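Lipoate-protein ligase, putative (PDB 1VQZ) is a putative member of the lipoate-protein ligase family, with an alpha/beta domain of the lipoyl protein ligase A/B type followed by the family's smaller C-terminal region. Local coordinates at residues L94-I99 / K111-P116; G145-Y150 / M156-L161. One frame throughout, in Å; residues are numbered along the deposited sequence.

In the fold
Contact 1 precedes contact 2 along the chain, and both lie within the lipoyl protein ligase A/B domain, their centres about 8 Å apart. In contact 1, strand 93-101 meets helix 110-123, which packs across one face of the large mixed sheet; contact 2 is the hairpin of strands 141-151 and 154-162. The two are continuous because 93-101 and 154-162 are neighbours in that sheet: Leu161 N approaches Leu94 O to 2.7 Å, a probable backbone hydrogen bond. Side chains join them too, Tyr96 OH lying 2.6 Å from Asn146 OD1. The helix-covered strand of contact 1 is thereby tied, through the sheet, to both arms of the hairpin.

Contact 1 (L94-I99 / K111-P116); sequences LNYTII and KSFSTP
Phe113 turns its CG opposite the backbone N (chi1 174°), which carries its ring out from helix 110-123 to Tyr96 and Ile98 on strand 93-101. Tyr96 holds CG between its own N and carbonyl carbon (chi1 65°), which lays the ring nearly flat across the neighbouring strand 154-162, over Gly159, with its outer face turned to Phe113. The two rings form an offset stack with their planes 30° apart. Phe113 CE2 does most of the touching, 3.6 Å from Tyr96 CG and displaced toward the rim of the tyrosine ring, while Phe113 CZ reaches Tyr96 CB at 3.9 Å. Ile98 packs nearer the helix backbone, against the root of Phe113: its long branch ends in CD1, which presses against Phe113 CB at 3.3 Å, a tight approach. A flat ring for the stack and a branched aliphatic chain for the root of Phe113 suit this buried helix-on-sheet packing, and Phe44 meets Phe113 as a further aromatic neighbour. Tyrosine suits its place because its OH can hydrogen-bond to Asn146 OD1. No hydrogen bond spans the two segments, so helix and strand are held here by apolar packing and an offset ring stack, a contact with little directional polar character.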
loop_
_atom_site.group_PDB
_atom_site.type_symbol
_atom_site.label_atom_id
_atom_site.label_comp_id
_atom_site.label_asym_id
_atom_site.label_seq_id
_atom_site.Cartn_x
_atom_site.Cartn_y
_atom_site.Cartn_z
ATOM N N LEU A 94 13.752 -3.155 -0.044
ATOM C CA LEU A 94 13.459 -4.284 0.825
ATOM C C LEU A 94 12.088 -4.074 1.420
ATOM O O LEU A 94 11.869 -3.123 2.169
ATOM C CB LEU A 94 14.495 -4.399 1.954
ATOM C CG LEU A 94 14.321 -5.575 2.923
ATOM C CD1 LEU A 94 14.317 -6.867 2.202
ATOM C CD2 LEU A 94 15.418 -5.538 4.006
ATOM N N ASN A 95 11.179 -4.969 1.045
ATOM C CA ASN A 95 9.790 -4.985 1.519
ATOM C C ASN A 95 9.702 -5.719 2.843
ATOM O O ASN A 95 10.387 -6.708 3.059
ATOM C CB ASN A 95 8.888 -5.661 0.443
ATOM C CG ASN A 95 8.876 -4.871 -0.879
ATOM O OD1 ASN A 95 9.332 -5.343 -1.939
ATOM N ND2 ASN A 95 8.445 -3.649 -0.792
ATOM N N TYR A 96 8.840 -5.237 3.727
ATOM C CA TYR A 96 8.564 -5.909 4.992
ATOM C C TYR A 96 7.066 -6.104 5.093
ATOM O O TYR A 96 6.262 -5.284 4.560
ATOM C CB TYR A 96 9.104 -5.131 6.230
ATOM C CG TYR A 96 8.440 -3.790 6.457
ATOM C CD1 TYR A 96 8.926 -2.620 5.860
ATOM C CD2 TYR A 96 7.287 -3.704 7.240
ATOM C CE1 TYR A 96 8.272 -1.398 6.054
ATOM C CE2 TYR A 96 6.635 -2.521 7.426
ATOM C CZ TYR A 96 7.113 -1.369 6.843
ATOM O OH TYR A 96 6.412 -0.213 7.098
ATOM N N THR A 97 6.693 -7.168 5.812
ATOM C CA THR A 97 5.289 -7.493 6.094
ATOM C C THR A 97 5.120 -7.918 7.553
ATOM O O THR A 97 5.787 -8.821 7.999
ATOM C CB THR A 97 4.871 -8.661 5.238
ATOM O OG1 THR A 97 5.074 -8.319 3.871
ATOM C CG2 THR A 97 3.461 -9.036 5.470
ATOM N N ILE A 98 4.239 -7.242 8.282
ATOM C CA ILE A 98 3.917 -7.541 9.680
ATOM C C ILE A 98 2.408 -7.780 9.757
ATOM O O ILE A 98 1.635 -6.853 9.664
ATOM C CB ILE A 98 4.278 -6.364 10.574
ATOM C CG1 ILE A 98 5.718 -5.920 10.291
ATOM C CG2 ILE A 98 4.125 -6.699 12.064
ATOM C CD1 ILE A 98 5.989 -4.540 10.815
ATOM N N ILE A 99 2.021 -9.031 9.961
ATOM C CA ILE A 99 0.627 -9.449 10.105
ATOM C C ILE A 99 0.306 -9.905 11.498
ATOM O O ILE A 99 1.093 -10.643 12.138
ATOM C CB ILE A 99 0.344 -10.594 9.142
ATOM C CG1 ILE A 99 0.456 -10.097 7.690
ATOM C CG2 ILE A 99 -1.013 -11.220 9.408
ATOM C CD1 ILE A 99 0.918 -11.168 6.730
ATOM N N LYS A 111 5.162 -0.062 14.673
ATOM C CA LYS A 111 5.803 0.447 15.888
ATOM C C LYS A 111 6.722 -0.584 16.524
ATOM O O LYS A 111 7.818 -0.256 16.931
ATOM C CB LYS A 111 4.759 0.860 16.918
ATOM C CG LYS A 111 3.921 2.054 16.487
ATOM N N SER A 112 6.284 -1.832 16.625
ATOM C CA SER A 112 7.112 -2.828 17.274
ATOM C C SER A 112 8.306 -3.264 16.409
ATOM O O SER A 112 9.353 -3.598 16.945
ATOM C CB SER A 112 6.273 -4.022 17.773
ATOM O OG SER A 112 5.566 -4.685 16.768
ATOM N N PHE A 113 8.143 -3.245 15.086
ATOM C CA PHE A 113 9.229 -3.552 14.115
ATOM C C PHE A 113 10.288 -2.456 14.089
ATOM O O PHE A 113 11.479 -2.701 13.852
ATOM C CB PHE A 113 8.590 -3.718 12.734
ATOM C CG PHE A 113 9.559 -3.909 11.580
ATOM C CD1 PHE A 113 10.408 -4.994 11.523
ATOM C CD2 PHE A 113 9.578 -2.986 10.512
ATOM C CE1 PHE A 113 11.270 -5.187 10.408
ATOM C CE2 PHE A 113 10.425 -3.150 9.410
ATOM C CZ PHE A 113 11.276 -4.252 9.340
ATOM N N SER A 114 9.840 -1.246 14.381
ATOM C CA SER A 114 10.661 -0.058 14.225
ATOM C C SER A 114 11.884 -0.094 15.159
ATOM O O SER A 114 12.938 0.402 14.813
ATOM C CB SER A 114 9.794 1.170 14.513
ATOM O OG SER A 114 9.665 1.371 15.923
ATOM N N THR A 115 11.729 -0.682 16.348
ATOM C CA THR A 115 12.841 -0.810 17.275
ATOM C C THR A 115 13.939 -1.724 16.727
ATOM O O THR A 115 15.118 -1.316 16.712
ATOM C CB THR A 115 12.386 -1.205 18.715
ATOM O OG1 THR A 115 11.914 -0.025 19.373
ATOM C CG2 THR A 115 13.538 -1.753 19.527
ATOM N N PRO A 116 13.572 -2.956 16.320
ATOM C CA PRO A 116 14.485 -3.819 15.565
ATOM C C PRO A 116 15.188 -3.124 14.386
ATOM O O PRO A 116 16.409 -3.287 14.240
ATOM C CB PRO A 116 13.586 -4.960 15.096
ATOM C CG PRO A 116 12.544 -5.054 16.129
ATOM C CD PRO A 116 12.288 -3.644 16.587
#

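Contact 2 (G145-Y150 / M156-L161); sequences GNAQAY and MHHGCL. With EDO (1,2-ethanediol), chain P.
His157 meets Asn146 and Gln148 of the facing strand through much of its side chain. Its CB lies 3.6 Å from Asn146 OD1, the amide oxygen that also bonds Tyr96 OH. A chi1 of -70° sets CG beside the backbone N, and chi2 of -94° then turns the ND1 edge to the Asn146 amide. There Asn146 ND2 donates to ND1 at 3.1 Å in a nearly straight bond (174° at the hydrogen), with amide and ring almost coplanar; Asn134 OD1 takes another hydrogen bond from the same ND2, so the amide is fixed in rotation. Farther round, His157 CE1 comes 3.2 Å from Gln148 OE1, while Gln148 CG rests over one ring face as a CH-pi contact. His157 NE2, at the tip, has Gln148 OE1 as its nearest facing-strand atom, at 3.7 Å. The short amide of Asn146 can serve both partners, ND2 the histidine and OD1 the tyrosine, while the extended chain of Gln148 runs alongside the ring.

The segments belong to the two arms of the antiparallel beta hairpin 141-151/154-162, a central part of the domain's mixed sheet. Paired backbone bonds join Gly145 to Cys160, Ala147 to His158 and Ala149 to Met156; Ala147 N reaches His158 O at 2.8 Å. Between these bonded pairs, Gly159 is almost fully extended, and with no side chain it lets Gly145 O approach its CA to 3.2 Å.

Ala147, Ala149, Met156 and His158 occupy the other face, where helix 23-36 packs. Met156, present as selenomethionine, bends at its end so that CE lies over the His158 ring and 4.0 Å from Ala149 CB, the small alanine allowing the methyl in. The His158 nitrogens bond Glu30 and Ser82. A 1,2-ethanediol molecule, probably from the crystallisation liquor, makes a weak hydrogen bond from O2 to Asn146 O, 3.3 Å away.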
loop_
_atom_site.group_PDB
_atom_site.type_symbol
_atom_site.label_atom_id
_atom_site.label_comp_id
_atom_site.label_asym_id
_atom_site.label_seq_id
_atom_site.Cartn_x
_atom_site.Cartn_y
_atom_site.Cartn_z
ATOM N N GLY A 145 8.727 3.673 4.647
ATOM C CA GLY A 145 7.344 4.113 4.571
ATOM C C GLY A 145 6.383 2.946 4.688
ATOM O O GLY A 145 6.431 2.009 3.867
ATOM N N ASN A 146 5.531 3.057 5.717
ATOM C CA ASN A 146 4.561 2.056 6.157
ATOM C C ASN A 146 3.135 2.322 5.671
ATOM O O ASN A 146 2.722 3.471 5.545
ATOM C CB ASN A 146 4.521 2.105 7.682
ATOM C CG ASN A 146 3.722 0.953 8.302
ATOM O OD1 ASN A 146 4.002 -0.203 8.024
ATOM N ND2 ASN A 146 2.788 1.276 9.204
ATOM N N ALA A 147 2.395 1.250 5.439
ATOM C CA ALA A 147 0.967 1.319 5.184
ATOM C C ALA A 147 0.251 0.158 5.864
ATOM O O ALA A 147 0.747 -0.944 5.949
ATOM C CB ALA A 147 0.700 1.316 3.690
ATOM N N GLN A 148 -0.961 0.426 6.305
ATOM C CA GLN A 148 -1.779 -0.512 7.028
ATOM C C GLN A 148 -2.982 -0.937 6.165
ATOM O O GLN A 148 -3.579 -0.121 5.428
ATOM C CB GLN A 148 -2.210 0.160 8.329
ATOM C CG GLN A 148 -2.970 -0.743 9.285
ATOM C CD GLN A 148 -3.336 -0.057 10.616
ATOM O OE1 GLN A 148 -2.627 0.843 11.101
ATOM N NE2 GLN A 148 -4.456 -0.483 11.198
ATOM N N ALA A 149 -3.319 -2.217 6.254
ATOM C CA ALA A 149 -4.564 -2.767 5.714
ATOM C C ALA A 149 -5.266 -3.554 6.813
ATOM O O ALA A 149 -4.630 -4.128 7.664
ATOM C CB ALA A 149 -4.302 -3.673 4.493
ATOM N N TYR A 150 -6.587 -3.576 6.773
ATOM C CA TYR A 150 -7.366 -4.223 7.812
ATOM C C TYR A 150 -8.466 -4.997 7.175
ATOM O O TYR A 150 -9.258 -4.441 6.418
ATOM C CB TYR A 150 -7.978 -3.200 8.752
ATOM C CG TYR A 150 -8.897 -3.799 9.768
ATOM C CD1 TYR A 150 -8.390 -4.402 10.895
ATOM C CD2 TYR A 150 -10.281 -3.800 9.582
ATOM C CE1 TYR A 150 -9.215 -4.967 11.859
ATOM C CE2 TYR A 150 -11.139 -4.369 10.563
ATOM C CZ TYR A 150 -10.573 -4.955 11.702
ATOM O OH TYR A 150 -11.347 -5.518 12.691
HETATM N N MSE A 156 -2.577 -5.839 8.796
HETATM C CA MSE A 156 -1.278 -5.887 8.143
HETATM C C MSE A 156 -0.672 -4.504 8.063
HETATM O O MSE A 156 -1.296 -3.567 7.595
HETATM C CB MSE A 156 -1.362 -6.510 6.744
HETATM C CG MSE A 156 -0.023 -6.576 6.048
HETATM SE SE MSE A 156 -0.078 -7.441 4.262
HETATM C CE MSE A 156 -1.336 -6.106 3.373
ATOM N N HIS A 157 0.556 -4.410 8.531
ATOM C CA HIS A 157 1.422 -3.263 8.285
ATOM C C HIS A 157 2.492 -3.714 7.285
ATOM O O HIS A 157 3.187 -4.685 7.535
ATOM C CB HIS A 157 2.137 -2.823 9.543
ATOM C CG HIS A 157 1.239 -2.193 10.554
ATOM N ND1 HIS A 157 1.051 -0.826 10.623
ATOM C CD2 HIS A 157 0.433 -2.734 11.495
ATOM C CE1 HIS A 157 0.190 -0.555 11.588
ATOM N NE2 HIS A 157 -0.194 -1.695 12.134
ATOM N N HIS A 158 2.625 -3.025 6.166
ATOM C CA HIS A 158 3.671 -3.397 5.219
ATOM C C HIS A 158 4.284 -2.170 4.587
ATOM O O HIS A 158 3.717 -1.061 4.625
ATOM C CB HIS A 158 3.222 -4.464 4.197
ATOM C CG HIS A 158 2.192 -4.015 3.209
ATOM N ND1 HIS A 158 1.828 -4.775 2.112
ATOM C CD2 HIS A 158 1.443 -2.882 3.152
ATOM C CE1 HIS A 158 0.888 -4.130 1.432
ATOM N NE2 HIS A 158 0.664 -2.966 2.025
ATOM N N GLY A 159 5.479 -2.342 4.058
ATOM C CA GLY A 159 6.135 -1.184 3.480
ATOM C C GLY A 159 7.481 -1.492 2.921
ATOM O O GLY A 159 7.825 -2.649 2.787
ATOM N N CYS A 160 8.221 -0.417 2.610
ATOM C CA CYS A 160 9.483 -0.439 1.845
ATOM C C CYS A 160 10.619 0.185 2.675
ATOM O O CYS A 160 10.478 1.280 3.230
ATOM C CB CYS A 160 9.321 0.427 0.562
ATOM S SG CYS A 160 8.046 -0.190 -0.537
ATOM N N LEU A 161 11.747 -0.497 2.734
ATOM C CA LEU A 161 12.978 0.072 3.270
ATOM C C LEU A 161 13.884 0.386 2.074
ATOM O O LEU A 161 14.188 -0.500 1.266
ATOM C CB LEU A 161 13.646 -0.945 4.186
ATOM C CG LEU A 161 12.926 -1.178 5.516
ATOM C CD1 LEU A 161 13.124 -2.593 6.024
ATOM C CD2 LEU A 161 13.430 -0.187 6.563
HETATM C C1 EDO P . -0.336 3.959 6.483
HETATM O O1 EDO P . -1.311 3.610 7.483
HETATM C C2 EDO P . -0.252 5.407 5.976
HETATM O O2 EDO P . 0.214 5.346 4.598
#